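Local coordinates for protein viral interleukin-10 homolog (Human herpesvirus 5, PDB 1LQS) that acts as a secreted viral cytokine that binds the human interleukin-10 receptor, triggers its immunosuppressive signalling and competes with human interleukin-10, at residues Lys16-Pro21 and Met106-Leu111; Val77-Asp82 and Ser94-Leu99. All coordinates share one frame; numbering follows the deposited sequence.

Contact 1 (Lys16-Pro21 and Met106-Leu111)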
loop_
_atom_site.group_PDB
_atom_site.type_symbol
_atom_site.label_atom_id
_atom_site.label_comp_id
_atom_site.label_asym_id
_atom_site.label_seq_id
_atom_site.Cartn_x
_atom_site.Cartn_y
_atom_site.Cartn_z
ATOM N N LYS C 16 -7.086 9.620 18.134
ATOM C CA LYS C 16 -8.203 8.862 18.717
ATOM C C LYS C 16 -7.639 7.662 19.497
ATOM O O LYS C 16 -6.752 6.956 19.010
ATOM C CB LYS C 16 -9.127 8.378 17.601
ATOM C CG LYS C 16 -10.466 7.846 18.060
ATOM C CD LYS C 16 -11.314 7.469 16.847
ATOM C CE LYS C 16 -12.693 6.973 17.248
ATOM N NZ LYS C 16 -13.421 7.989 18.061
ATOM N N PRO C 17 -8.149 7.407 20.712
ATOM C CA PRO C 17 -7.638 6.282 21.505
ATOM C C PRO C 17 -7.776 4.882 20.891
ATOM O O PRO C 17 -6.802 4.135 20.857
ATOM C CB PRO C 17 -8.375 6.438 22.836
ATOM C CG PRO C 17 -9.674 7.032 22.429
ATOM C CD PRO C 17 -9.277 8.065 21.394
ATOM N N GLN C 18 -8.964 4.522 20.406
ATOM C CA GLN C 18 -9.161 3.205 19.801
ATOM C C GLN C 18 -8.363 3.078 18.504
ATOM O O GLN C 18 -8.588 2.169 17.710
ATOM C CB GLN C 18 -10.646 2.944 19.502
ATOM C CG GLN C 18 -11.584 3.034 20.696
ATOM C CD GLN C 18 -11.963 4.468 21.044
ATOM O OE1 GLN C 18 -12.749 4.709 21.962
ATOM N NE2 GLN C 18 -11.405 5.424 20.309
ATOM N N CYS C 19 -7.437 4.000 18.287
ATOM C CA CYS C 19 -6.603 3.986 17.092
ATOM C C CYS C 19 -5.163 3.703 17.492
ATOM O O CYS C 19 -4.332 3.352 16.661
ATOM C CB CYS C 19 -6.654 5.339 16.381
ATOM S SG CYS C 19 -7.805 5.564 14.978
ATOM N N ARG C 20 -4.873 3.880 18.776
ATOM C CA ARG C 20 -3.536 3.649 19.320
ATOM C C ARG C 20 -3.376 2.172 19.696
ATOM O O ARG C 20 -4.159 1.640 20.482
ATOM C CB ARG C 20 -3.326 4.520 20.566
ATOM C CG ARG C 20 -3.394 6.016 20.317
ATOM C CD ARG C 20 -3.061 6.794 21.578
ATOM N NE ARG C 20 -2.032 6.095 22.346
ATOM C CZ ARG C 20 -1.285 6.640 23.307
ATOM N NH1 ARG C 20 -1.437 7.922 23.636
ATOM N NH2 ARG C 20 -0.391 5.887 23.952
ATOM N N PRO C 21 -2.363 1.486 19.137
ATOM C CA PRO C 21 -2.227 0.078 19.508
ATOM C C PRO C 21 -1.969 -0.084 21.007
ATOM O O PRO C 21 -2.294 -1.107 21.601
ATOM C CB PRO C 21 -1.079 -0.406 18.617
ATOM C CG PRO C 21 -0.307 0.808 18.331
ATOM C CD PRO C 21 -1.344 1.873 18.150
ATOM N N MET C 106 -11.539 -1.966 17.224
ATOM C CA MET C 106 -10.819 -1.848 15.970
ATOM C C MET C 106 -11.681 -1.256 14.843
ATOM O O MET C 106 -11.166 -0.530 13.983
ATOM C CB MET C 106 -10.289 -3.210 15.541
ATOM C CG MET C 106 -9.087 -3.707 16.311
ATOM S SD MET C 106 -8.648 -5.333 15.655
ATOM C CE MET C 106 -7.964 -4.878 14.072
ATOM N N ARG C 107 -12.982 -1.559 14.838
ATOM C CA ARG C 107 -13.861 -1.026 13.799
ATOM C C ARG C 107 -14.374 0.356 14.165
ATOM O O ARG C 107 -15.390 0.816 13.656
ATOM C CB ARG C 107 -15.035 -1.970 13.535
ATOM C CG ARG C 107 -14.597 -3.302 12.960
ATOM C CD ARG C 107 -15.737 -4.099 12.348
ATOM N NE ARG C 107 -15.990 -3.761 10.945
ATOM C CZ ARG C 107 -16.805 -2.793 10.526
ATOM N NH1 ARG C 107 -17.465 -2.040 11.399
ATOM N NH2 ARG C 107 -16.977 -2.590 9.227
ATOM N N GLN C 108 -13.639 1.017 15.045
ATOM C CA GLN C 108 -13.985 2.348 15.511
ATOM C C GLN C 108 -12.852 3.286 15.063
ATOM O O GLN C 108 -12.914 4.505 15.258
ATOM C CB GLN C 108 -14.119 2.303 17.034
ATOM C CG GLN C 108 -15.027 3.335 17.656
ATOM C CD GLN C 108 -15.576 2.864 18.999
ATOM O OE1 GLN C 108 -15.867 3.671 19.891
ATOM N NE2 GLN C 108 -15.734 1.546 19.141
ATOM N N CYS C 109 -11.820 2.688 14.460
ATOM C CA CYS C 109 -10.652 3.408 13.940
ATOM C C CYS C 109 -10.457 3.097 12.442
ATOM O O CYS C 109 -10.106 1.973 12.065
ATOM C CB CYS C 109 -9.377 3.011 14.709
ATOM S SG CYS C 109 -7.870 3.775 14.015
ATOM N N PRO C 110 -10.676 4.097 11.571
ATOM C CA PRO C 110 -10.540 3.981 10.110
ATOM C C PRO C 110 -9.195 3.412 9.697
ATOM O O PRO C 110 -9.106 2.476 8.900
ATOM C CB PRO C 110 -10.690 5.416 9.631
ATOM C CG PRO C 110 -11.601 6.007 10.640
ATOM C CD PRO C 110 -11.066 5.466 11.944
ATOM N N LEU C 111 -8.148 4.003 10.255
ATOM C CA LEU C 111 -6.782 3.611 9.964
ATOM C C LEU C 111 -6.498 2.128 10.258
ATOM O O LEU C 111 -5.583 1.531 9.674
ATOM C CB LEU C 111 -5.848 4.515 10.760
ATOM C CG LEU C 111 -4.576 4.976 10.060
ATOM C CD1 LEU C 111 -4.907 5.431 8.646
ATOM C CD2 LEU C 111 -3.929 6.104 10.874
#
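The carbonyl oxygen Gln18 O lies 3.2 Å from Cys109 CB and accepts a hydrogen bond from the hydroxyl of Tyr24. Beside it runs the disulfide of Cys19 and Cys109. This crosslink belongs to the helical cytokine fold of the interleukin-10 family. It ties the loop ahead of helix 25-42 to the loop that follows helix 89-106. The SG atoms of Cys19 and Cys109 are bonded at 2.0 Å, with a C-S-S-C torsion of 97°, so the bridge has a right-handed twist. On the 106-111 side, SG of Cys109 is anti to its own nitrogen (chi1 175°), which sends the sulfur across to the short 3-10 turn 17-19. That turn has a backbone bond from Arg20 N to Pro17 O of 2.8 Å. Pro110 CD packs loosely at 4.5 Å from Cys19 SG. No hydrogen bond joins the two segments, so the covalent link is the main tie. The amides of Gln18 and Gln108 are stacked with their planes 20° apart, and their OE1 atoms are 3.9 Å from each other. Gln108 NE2 is hydrogen-bonded to Lys104 O in the last turn of helix 89-106, which steadies that amide. Met106 is turned off the other way and packs on Leu149 of the second subunit. The Lys16 side chain reaches across to Gln108, and its methylene carbon CE comes 3.2 Å from Gln108 O.

Contact 2 (Val77-Asp82 and Ser94-Leu99)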
loop_
_atom_site.group_PDB
_atom_site.type_symbol
_atom_site.label_atom_id
_atom_site.label_comp_id
_atom_site.label_asym_id
_atom_site.label_seq_id
_atom_site.Cartn_x
_atom_site.Cartn_y
_atom_site.Cartn_z
ATOM N N VAL C 77 -15.146 -20.405 14.595
ATOM C CA VAL C 77 -14.135 -21.140 15.354
ATOM C C VAL C 77 -14.418 -21.249 16.857
ATOM O O VAL C 77 -14.565 -22.352 17.390
ATOM C CB VAL C 77 -12.734 -20.521 15.169
ATOM C CG1 VAL C 77 -11.689 -21.454 15.753
ATOM C CG2 VAL C 77 -12.456 -20.257 13.697
ATOM N N PHE C 78 -14.491 -20.117 17.547
ATOM C CA PHE C 78 -14.747 -20.183 18.976
ATOM C C PHE C 78 -16.034 -20.916 19.319
ATOM O O PHE C 78 -16.019 -21.813 20.165
ATOM C CB PHE C 78 -14.739 -18.790 19.615
ATOM C CG PHE C 78 -13.388 -18.377 20.137
ATOM C CD1 PHE C 78 -12.664 -17.367 19.520
ATOM C CD2 PHE C 78 -12.835 -19.015 21.242
ATOM C CE1 PHE C 78 -11.418 -17.001 19.988
ATOM C CE2 PHE C 78 -11.583 -18.652 21.718
ATOM C CZ PHE C 78 -10.874 -17.638 21.084
ATOM N N PRO C 79 -17.162 -20.556 18.681
ATOM C CA PRO C 79 -18.413 -21.251 18.993
ATOM C C PRO C 79 -18.275 -22.746 18.765
ATOM O O PRO C 79 -18.685 -23.542 19.599
ATOM C CB PRO C 79 -19.410 -20.607 18.045
ATOM C CG PRO C 79 -18.901 -19.224 17.920
ATOM C CD PRO C 79 -17.412 -19.440 17.756
ATOM N N ALA C 80 -17.684 -23.127 17.636
ATOM C CA ALA C 80 -17.492 -24.537 17.331
ATOM C C ALA C 80 -16.568 -25.161 18.368
ATOM O O ALA C 80 -16.641 -26.357 18.632
ATOM C CB ALA C 80 -16.898 -24.697 15.948
ATOM N N GLY C 81 -15.701 -24.335 18.955
ATOM C CA GLY C 81 -14.759 -24.805 19.958
ATOM C C GLY C 81 -15.406 -25.370 21.207
ATOM O O GLY C 81 -14.868 -26.289 21.825
ATOM N N ASP C 82 -16.561 -24.828 21.586
ATOM C CA ASP C 82 -17.277 -25.296 22.773
ATOM C C ASP C 82 -17.681 -26.783 22.703
ATOM O O ASP C 82 -17.816 -27.454 23.732
ATOM C CB ASP C 82 -18.513 -24.427 22.996
ATOM C CG ASP C 82 -18.189 -23.132 23.716
ATOM O OD1 ASP C 82 -17.133 -22.514 23.425
ATOM O OD2 ASP C 82 -19.003 -22.728 24.570
ATOM N N SER C 94 -13.913 -16.749 27.639
ATOM C CA SER C 94 -13.122 -15.618 28.104
ATOM C C SER C 94 -12.352 -14.994 26.940
ATOM O O SER C 94 -12.331 -13.775 26.772
ATOM C CB SER C 94 -12.146 -16.097 29.183
ATOM O OG SER C 94 -11.174 -15.114 29.478
ATOM N N MET C 95 -11.723 -15.846 26.141
ATOM C CA MET C 95 -10.951 -15.386 25.012
ATOM C C MET C 95 -11.844 -14.760 23.949
ATOM O O MET C 95 -11.547 -13.659 23.470
ATOM C CB MET C 95 -10.116 -16.540 24.416
ATOM C CG MET C 95 -8.933 -16.985 25.308
ATOM S SD MET C 95 -7.752 -18.209 24.619
ATOM C CE MET C 95 -8.787 -19.688 24.579
ATOM N N ARG C 96 -12.938 -15.436 23.587
ATOM C CA ARG C 96 -13.840 -14.908 22.563
ATOM C C ARG C 96 -14.288 -13.521 22.991
ATOM O O ARG C 96 -14.304 -12.579 22.197
ATOM C CB ARG C 96 -15.072 -15.802 22.384
ATOM C CG ARG C 96 -15.978 -15.368 21.215
ATOM C CD ARG C 96 -17.368 -15.978 21.311
ATOM N NE ARG C 96 -18.253 -15.644 20.183
ATOM C CZ ARG C 96 -18.680 -14.419 19.866
ATOM N NH1 ARG C 96 -18.314 -13.363 20.581
ATOM N NH2 ARG C 96 -19.497 -14.251 18.833
ATOM N N SER C 97 -14.637 -13.426 24.269
ATOM C CA SER C 97 -15.100 -12.197 24.906
ATOM C C SER C 97 -14.089 -11.060 24.745
ATOM O O SER C 97 -14.436 -9.955 24.318
ATOM C CB SER C 97 -15.331 -12.480 26.389
ATOM O OG SER C 97 -16.023 -11.437 27.038
ATOM N N THR C 98 -12.836 -11.338 25.100
ATOM C CA THR C 98 -11.771 -10.351 24.994
ATOM C C THR C 98 -11.481 -10.034 23.524
ATOM O O THR C 98 -11.210 -8.887 23.162
ATOM C CB THR C 98 -10.471 -10.857 25.676
ATOM O OG1 THR C 98 -10.656 -10.892 27.094
ATOM C CG2 THR C 98 -9.291 -9.951 25.344
ATOM N N LEU C 99 -11.541 -11.049 22.676
ATOM C CA LEU C 99 -11.268 -10.827 21.273
ATOM C C LEU C 99 -12.379 -9.951 20.747
ATOM O O LEU C 99 -12.153 -9.069 19.916
ATOM C CB LEU C 99 -11.221 -12.157 20.528
ATOM C CG LEU C 99 -10.664 -12.148 19.103
ATOM C CD1 LEU C 99 -9.393 -11.303 19.018
ATOM C CD2 LEU C 99 -10.401 -13.585 18.690
#
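Phe78 pushes its ring from helix 62-84 against helix 89-106 and buries more surface here than any other residue of the two segments. The short helical segments run nearly antiparallel, at 166°, with axes 10.4 Å apart. This is helix packing within the bundle of an interleukin-10 family cytokine. Arg96 lies over one ring face. Its CB sits 4.1 Å from the centroid of the Phe78 ring, a CH-pi contact. With CG anti to the backbone nitrogen (chi1 -174°), the Arg96 chain runs out past Phe78 CB. There its guanidinium meets Pro79 CG with an edge, and NH1 forms a salt bridge with Glu100. Met95 approaches the ring obliquely, its CB 3.6 Å from Phe78 CZ. At the ring edge, Leu99 CD2 is 3.8 Å from Phe78 CE1. Met95 also touches Leu31 of helix 25-42. Leu142 of the second subunit packs on both Phe78 and Met95, so the ring lies close to the dimer interface. No hydrogen bond crosses between the segments. The contact therefore depends on apolar burial, with the guanidinium of Arg96, the one charged group among the touching residues, turned to the side, where Glu100 can balance it.

How the contacts relate
From the N terminus the chain first passes through 16-21, then helix 25-42, and reaches 77-82 late in helix 62-84. It turns back, and 94-99 on helix 89-106 meets 77-82. Contact 2 closes this short loop of 11 residues. At the end of helix 89-106 the chain enters 106-111, where contact 1 closes a much longer loop of 84 residues. The short loop lies wholly within the long one. Contact 1 ties the turn before helix 25-42 to the one after helix 89-106, and contact 2 joins two helices further along the bundle. Their centres are 23 Å apart and they do not touch. Both reach the second subunit.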